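PDB 6T2N: glycoside hydrolase family 16 protein from Akkermansia muciniphila, which probably acts as an endo-beta-galactosidase that cleaves mucin O-glycans, helping this human gut bacterium to initiate mucin breakdown. Local coordinates for residues 156-167 / 179-190. Residues are numbered along the deposited sequence; the frame is centred on the assembly and turned at random.
Sequences KTKGIWPAIWLL and EIDMLENISQQP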
loop_
_atom_site.group_PDB
_atom_site.type_symbol
_atom_site.label_atom_id
_atom_site.label_comp_id
_atom_site.label_asym_id
_atom_site.label_seq_id
_atom_site.Cartn_x
_atom_site.Cartn_y
_atom_site.Cartn_z
ATOM N N LYS A 156 2.077 13.470 10.770
ATOM C CA LYS A 156 1.348 14.681 10.308
ATOM C C LYS A 156 2.361 15.829 10.229
ATOM O O LYS A 156 2.828 16.284 11.309
ATOM C CB LYS A 156 0.169 15.009 11.232
ATOM C CG LYS A 156 -0.425 16.393 11.042
ATOM C CD LYS A 156 -1.564 16.716 11.957
ATOM C CE LYS A 156 -2.455 17.777 11.356
ATOM N NZ LYS A 156 -3.162 18.557 12.395
ATOM N N THR A 157 2.659 16.240 8.992
ATOM C CA THR A 157 3.518 17.380 8.590
ATOM C C THR A 157 3.262 17.661 7.099
ATOM O O THR A 157 2.657 16.806 6.396
ATOM C CB THR A 157 4.978 17.059 8.940
ATOM O OG1 THR A 157 5.742 18.254 9.134
ATOM C CG2 THR A 157 5.650 16.201 7.894
ATOM N N LYS A 158 3.685 18.825 6.616
ATOM C CA LYS A 158 3.576 19.248 5.187
ATOM C C LYS A 158 4.332 18.247 4.303
ATOM O O LYS A 158 5.523 18.031 4.481
ATOM C CB LYS A 158 4.099 20.681 5.027
ATOM C CG LYS A 158 3.607 21.474 3.831
ATOM C CD LYS A 158 3.661 22.973 4.079
ATOM C CE LYS A 158 3.273 23.809 2.875
ATOM N NZ LYS A 158 3.941 23.362 1.625
ATOM N N GLY A 159 3.608 17.594 3.410
ATOM C CA GLY A 159 4.151 16.879 2.237
ATOM C C GLY A 159 4.240 15.382 2.463
ATOM O O GLY A 159 4.478 14.653 1.472
ATOM N N ILE A 160 4.059 14.931 3.710
ATOM C CA ILE A 160 4.074 13.479 4.029
ATOM C C ILE A 160 2.885 12.789 3.339
ATOM O O ILE A 160 1.770 13.360 3.278
ATOM C CB ILE A 160 4.111 13.236 5.554
ATOM C CG1 ILE A 160 4.696 11.858 5.828
ATOM C CG2 ILE A 160 2.774 13.442 6.233
ATOM C CD1 ILE A 160 6.097 11.725 5.279
ATOM N N TRP A 161 3.127 11.573 2.862
ATOM C CA TRP A 161 2.147 10.739 2.138
ATOM C C TRP A 161 2.308 9.298 2.605
ATOM O O TRP A 161 3.001 8.483 2.002
ATOM C CB TRP A 161 2.347 10.918 0.639
ATOM C CG TRP A 161 1.304 10.336 -0.259
ATOM C CD1 TRP A 161 0.357 9.396 0.005
ATOM C CD2 TRP A 161 1.221 10.613 -1.650
ATOM N NE1 TRP A 161 -0.331 9.086 -1.123
ATOM C CE2 TRP A 161 0.167 9.832 -2.154
ATOM C CE3 TRP A 161 1.924 11.476 -2.507
ATOM C CZ2 TRP A 161 -0.186 9.886 -3.506
ATOM C CZ3 TRP A 161 1.562 11.544 -3.838
ATOM C CH2 TRP A 161 0.526 10.740 -4.331
ATOM N N PRO A 162 1.662 8.955 3.727
ATOM C CA PRO A 162 1.657 7.584 4.189
ATOM C C PRO A 162 0.624 6.851 3.342
ATOM O O PRO A 162 -0.390 7.448 2.976
ATOM C CB PRO A 162 1.255 7.678 5.672
ATOM C CG PRO A 162 0.587 9.061 5.837
ATOM C CD PRO A 162 0.922 9.871 4.602
ATOM N N ALA A 163 0.885 5.575 3.101
ATOM C CA ALA A 163 0.042 4.717 2.256
ATOM C C ALA A 163 0.169 3.271 2.721
ATOM O O ALA A 163 1.292 2.840 2.992
ATOM C CB ALA A 163 0.449 4.867 0.830
ATOM N N ILE A 164 -0.970 2.591 2.822
ATOM C CA ILE A 164 -1.108 1.112 2.839
ATOM C C ILE A 164 -1.778 0.726 1.527
ATOM O O ILE A 164 -2.901 1.154 1.310
ATOM C CB ILE A 164 -1.944 0.720 4.057
ATOM C CG1 ILE A 164 -1.270 1.249 5.318
ATOM C CG2 ILE A 164 -2.245 -0.768 4.121
ATOM C CD1 ILE A 164 -2.242 1.415 6.458
ATOM N N TRP A 165 -1.111 -0.055 0.685
ATOM C CA TRP A 165 -1.690 -0.386 -0.629
ATOM C C TRP A 165 -1.083 -1.645 -1.256
ATOM O O TRP A 165 -0.030 -2.090 -0.834
ATOM C CB TRP A 165 -1.592 0.850 -1.493
ATOM C CG TRP A 165 -0.195 1.278 -1.719
ATOM C CD1 TRP A 165 0.672 1.734 -0.783
ATOM C CD2 TRP A 165 0.503 1.317 -2.970
ATOM N NE1 TRP A 165 1.865 2.018 -1.370
ATOM C CE2 TRP A 165 1.790 1.786 -2.707
ATOM C CE3 TRP A 165 0.176 0.985 -4.284
ATOM C CZ2 TRP A 165 2.747 1.937 -3.696
ATOM C CZ3 TRP A 165 1.120 1.149 -5.264
ATOM C CH2 TRP A 165 2.391 1.624 -4.970
ATOM N N LEU A 166 -1.853 -2.251 -2.158
ATOM C CA LEU A 166 -1.569 -3.531 -2.859
ATOM C C LEU A 166 -1.724 -3.339 -4.379
ATOM O O LEU A 166 -2.597 -2.586 -4.797
ATOM C CB LEU A 166 -2.554 -4.591 -2.367
ATOM C CG LEU A 166 -2.634 -4.767 -0.850
ATOM C CD1 LEU A 166 -3.765 -3.952 -0.213
ATOM C CD2 LEU A 166 -2.779 -6.232 -0.498
ATOM N N LEU A 167 -0.829 -3.977 -5.130
ATOM C CA LEU A 167 -0.741 -4.043 -6.611
ATOM C C LEU A 167 -0.906 -5.511 -7.011
ATOM O O LEU A 167 -0.280 -6.366 -6.326
ATOM C CB LEU A 167 0.642 -3.574 -7.075
ATOM C CG LEU A 167 0.903 -2.069 -7.074
ATOM C CD1 LEU A 167 2.407 -1.759 -7.158
ATOM C CD2 LEU A 167 0.135 -1.391 -8.196
ATOM N N GLU A 179 -4.939 -2.061 -8.447
ATOM C CA GLU A 179 -4.374 -1.362 -7.291
ATOM C C GLU A 179 -5.478 -1.119 -6.263
ATOM O O GLU A 179 -6.476 -0.455 -6.583
ATOM C CB GLU A 179 -3.741 -0.036 -7.703
ATOM C CG GLU A 179 -2.710 0.441 -6.654
ATOM C CD GLU A 179 -2.260 1.895 -6.770
ATOM O OE1 GLU A 179 -1.794 2.310 -7.882
ATOM O OE2 GLU A 179 -2.469 2.621 -5.791
ATOM N N ILE A 180 -5.234 -1.572 -5.039
ATOM C CA ILE A 180 -6.125 -1.435 -3.846
ATOM C C ILE A 180 -5.374 -0.593 -2.810
ATOM O O ILE A 180 -4.410 -1.098 -2.244
ATOM C CB ILE A 180 -6.461 -2.831 -3.298
ATOM C CG1 ILE A 180 -6.938 -3.760 -4.411
ATOM C CG2 ILE A 180 -7.447 -2.763 -2.149
ATOM C CD1 ILE A 180 -6.888 -5.193 -4.001
ATOM N N ASP A 181 -5.806 0.647 -2.645
ATOM C CA ASP A 181 -5.288 1.664 -1.716
ATOM C C ASP A 181 -6.112 1.631 -0.426
ATOM O O ASP A 181 -7.168 2.338 -0.391
ATOM C CB ASP A 181 -5.424 3.025 -2.407
ATOM C CG ASP A 181 -4.695 3.096 -3.765
ATOM O OD1 ASP A 181 -3.920 2.153 -4.041
ATOM O OD2 ASP A 181 -4.833 4.143 -4.453
ATOM N N MET A 182 -5.703 0.848 0.587
ATOM C CA MET A 182 -6.486 0.783 1.860
ATOM C C MET A 182 -6.393 2.167 2.542
ATOM O O MET A 182 -7.465 2.709 2.987
ATOM C CB MET A 182 -6.054 -0.364 2.789
ATOM C CG MET A 182 -5.907 -1.702 2.083
ATOM S SD MET A 182 -5.324 -3.119 3.114
ATOM C CE MET A 182 -6.082 -2.759 4.712
ATOM N N LEU A 183 -5.191 2.769 2.539
ATOM C CA LEU A 183 -4.975 4.134 3.086
ATOM C C LEU A 183 -4.086 4.971 2.173
ATOM O O LEU A 183 -2.988 4.507 1.820
ATOM C CB LEU A 183 -4.328 4.047 4.470
ATOM C CG LEU A 183 -3.651 5.333 4.956
ATOM C CD1 LEU A 183 -4.691 6.403 5.253
ATOM C CD2 LEU A 183 -2.799 5.057 6.179
ATOM N N GLU A 184 -4.543 6.193 1.914
ATOM C CA GLU A 184 -3.702 7.321 1.477
ATOM C C GLU A 184 -4.193 8.576 2.182
ATOM O O GLU A 184 -5.424 8.742 2.313
ATOM C CB GLU A 184 -3.786 7.448 -0.027
ATOM C CG GLU A 184 -3.041 6.359 -0.750
ATOM C CD GLU A 184 -3.289 6.444 -2.231
ATOM O OE1 GLU A 184 -4.507 6.450 -2.666
ATOM O OE2 GLU A 184 -2.299 6.586 -2.929
ATOM N N ASN A 185 -3.260 9.396 2.660
ATOM C CA ASN A 185 -3.556 10.602 3.478
ATOM C C ASN A 185 -2.722 11.702 2.865
ATOM O O ASN A 185 -1.622 11.325 2.470
ATOM C CB ASN A 185 -3.179 10.333 4.936
ATOM C CG ASN A 185 -3.371 11.511 5.863
ATOM O OD1 ASN A 185 -4.488 11.993 6.076
ATOM N ND2 ASN A 185 -2.266 11.975 6.425
ATOM N N ILE A 186 -3.167 12.957 2.777
ATOM C CA ILE A 186 -2.192 14.003 2.338
ATOM C C ILE A 186 -2.257 15.243 3.241
ATOM O O ILE A 186 -3.370 15.571 3.705
ATOM C CB ILE A 186 -2.361 14.313 0.842
ATOM C CG1 ILE A 186 -3.791 14.749 0.510
ATOM C CG2 ILE A 186 -1.920 13.123 -0.031
ATOM C CD1 ILE A 186 -3.905 15.470 -0.825
ATOM N N SER A 187 -1.097 15.881 3.472
ATOM C CA SER A 187 -0.856 17.036 4.384
ATOM C C SER A 187 -2.020 18.034 4.467
ATOM O O SER A 187 -2.357 18.445 5.597
ATOM C CB SER A 187 0.322 17.785 3.930
ATOM O OG SER A 187 1.271 16.896 3.428
ATOM N N GLN A 188 -2.470 18.549 3.320
ATOM C CA GLN A 188 -3.613 19.489 3.195
ATOM C C GLN A 188 -4.809 18.555 3.064
ATOM O O GLN A 188 -4.802 17.805 2.101
ATOM C CB GLN A 188 -3.315 20.500 2.066
ATOM C CG GLN A 188 -3.621 20.083 0.636
ATOM C CD GLN A 188 -2.812 18.925 0.086
ATOM O OE1 GLN A 188 -2.137 18.202 0.815
ATOM N NE2 GLN A 188 -2.884 18.716 -1.226
ATOM N N GLN A 189 -5.688 18.466 4.065
ATOM C CA GLN A 189 -6.622 17.310 4.297
ATOM C C GLN A 189 -5.954 16.178 5.089
ATOM O O GLN A 189 -5.976 15.021 4.655
ATOM C CB GLN A 189 -7.164 16.707 2.993
ATOM C CG GLN A 189 -7.976 17.684 2.163
ATOM C CD GLN A 189 -8.607 17.030 0.966
ATOM O OE1 GLN A 189 -7.940 16.611 -0.004
ATOM N NE2 GLN A 189 -9.920 16.987 1.029
ATOM N N PRO A 190 -5.407 16.449 6.297
ATOM C CA PRO A 190 -4.748 15.418 7.105
ATOM C C PRO A 190 -5.657 14.547 7.986
ATOM O O PRO A 190 -5.147 13.561 8.494
ATOM C CB PRO A 190 -3.859 16.236 8.050
ATOM C CG PRO A 190 -4.621 17.525 8.248
ATOM C CD PRO A 190 -5.390 17.761 6.966
#
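The E179 carboxylate meets the CE3 side of the W165 indole at a slant, OE2 3.5 Å from W165 CE3, with the two planes 56° apart. Because E179 CG is anti to its own backbone N (chi1 -159°), the extended chain runs beside L167, whose CD2 lies 3.7 Å from E179 CG. Further along the same face, the E184 side chain lies alongside the W161 indole: CG meets the ring edge in plane, and OE2 stands 3.7 Å from W161 NE1. I186 CG2 makes a CH-pi contact over one face of the W161 five-membered ring, 4.2 Å from its centroid. The backbones pair antiparallel, through reciprocal L166-I180 hydrogen bonds and a nearly straight one from L183 N to I164 O (3.1 Å). M182 is the extra residue between the two pairs: it and L183 both face I164, a classic beta bulge. E179-I180-D181-M182-L183-E184 fits the EXDXXE signature of GH16 jelly-roll enzymes; in relatives its glutamates are nucleophile and acid/base. On the other face I164 CD1 touches L183 CD2 (3.7 Å) and L166 CD1 approaches M182 SD (3.8 Å); I164 and L183 also touch Y227, and M182 touches M229, of strand 225-231. In the second shell, W174 NE1 hydrogen-bonds to E179 OE1, H198 NE2 to D181 OD2, and W165 NE1 to N272 OD1. Replacing E179 with an alanine would probably leave W174 NE1 without this acceptor and open a gap between W165 and L167.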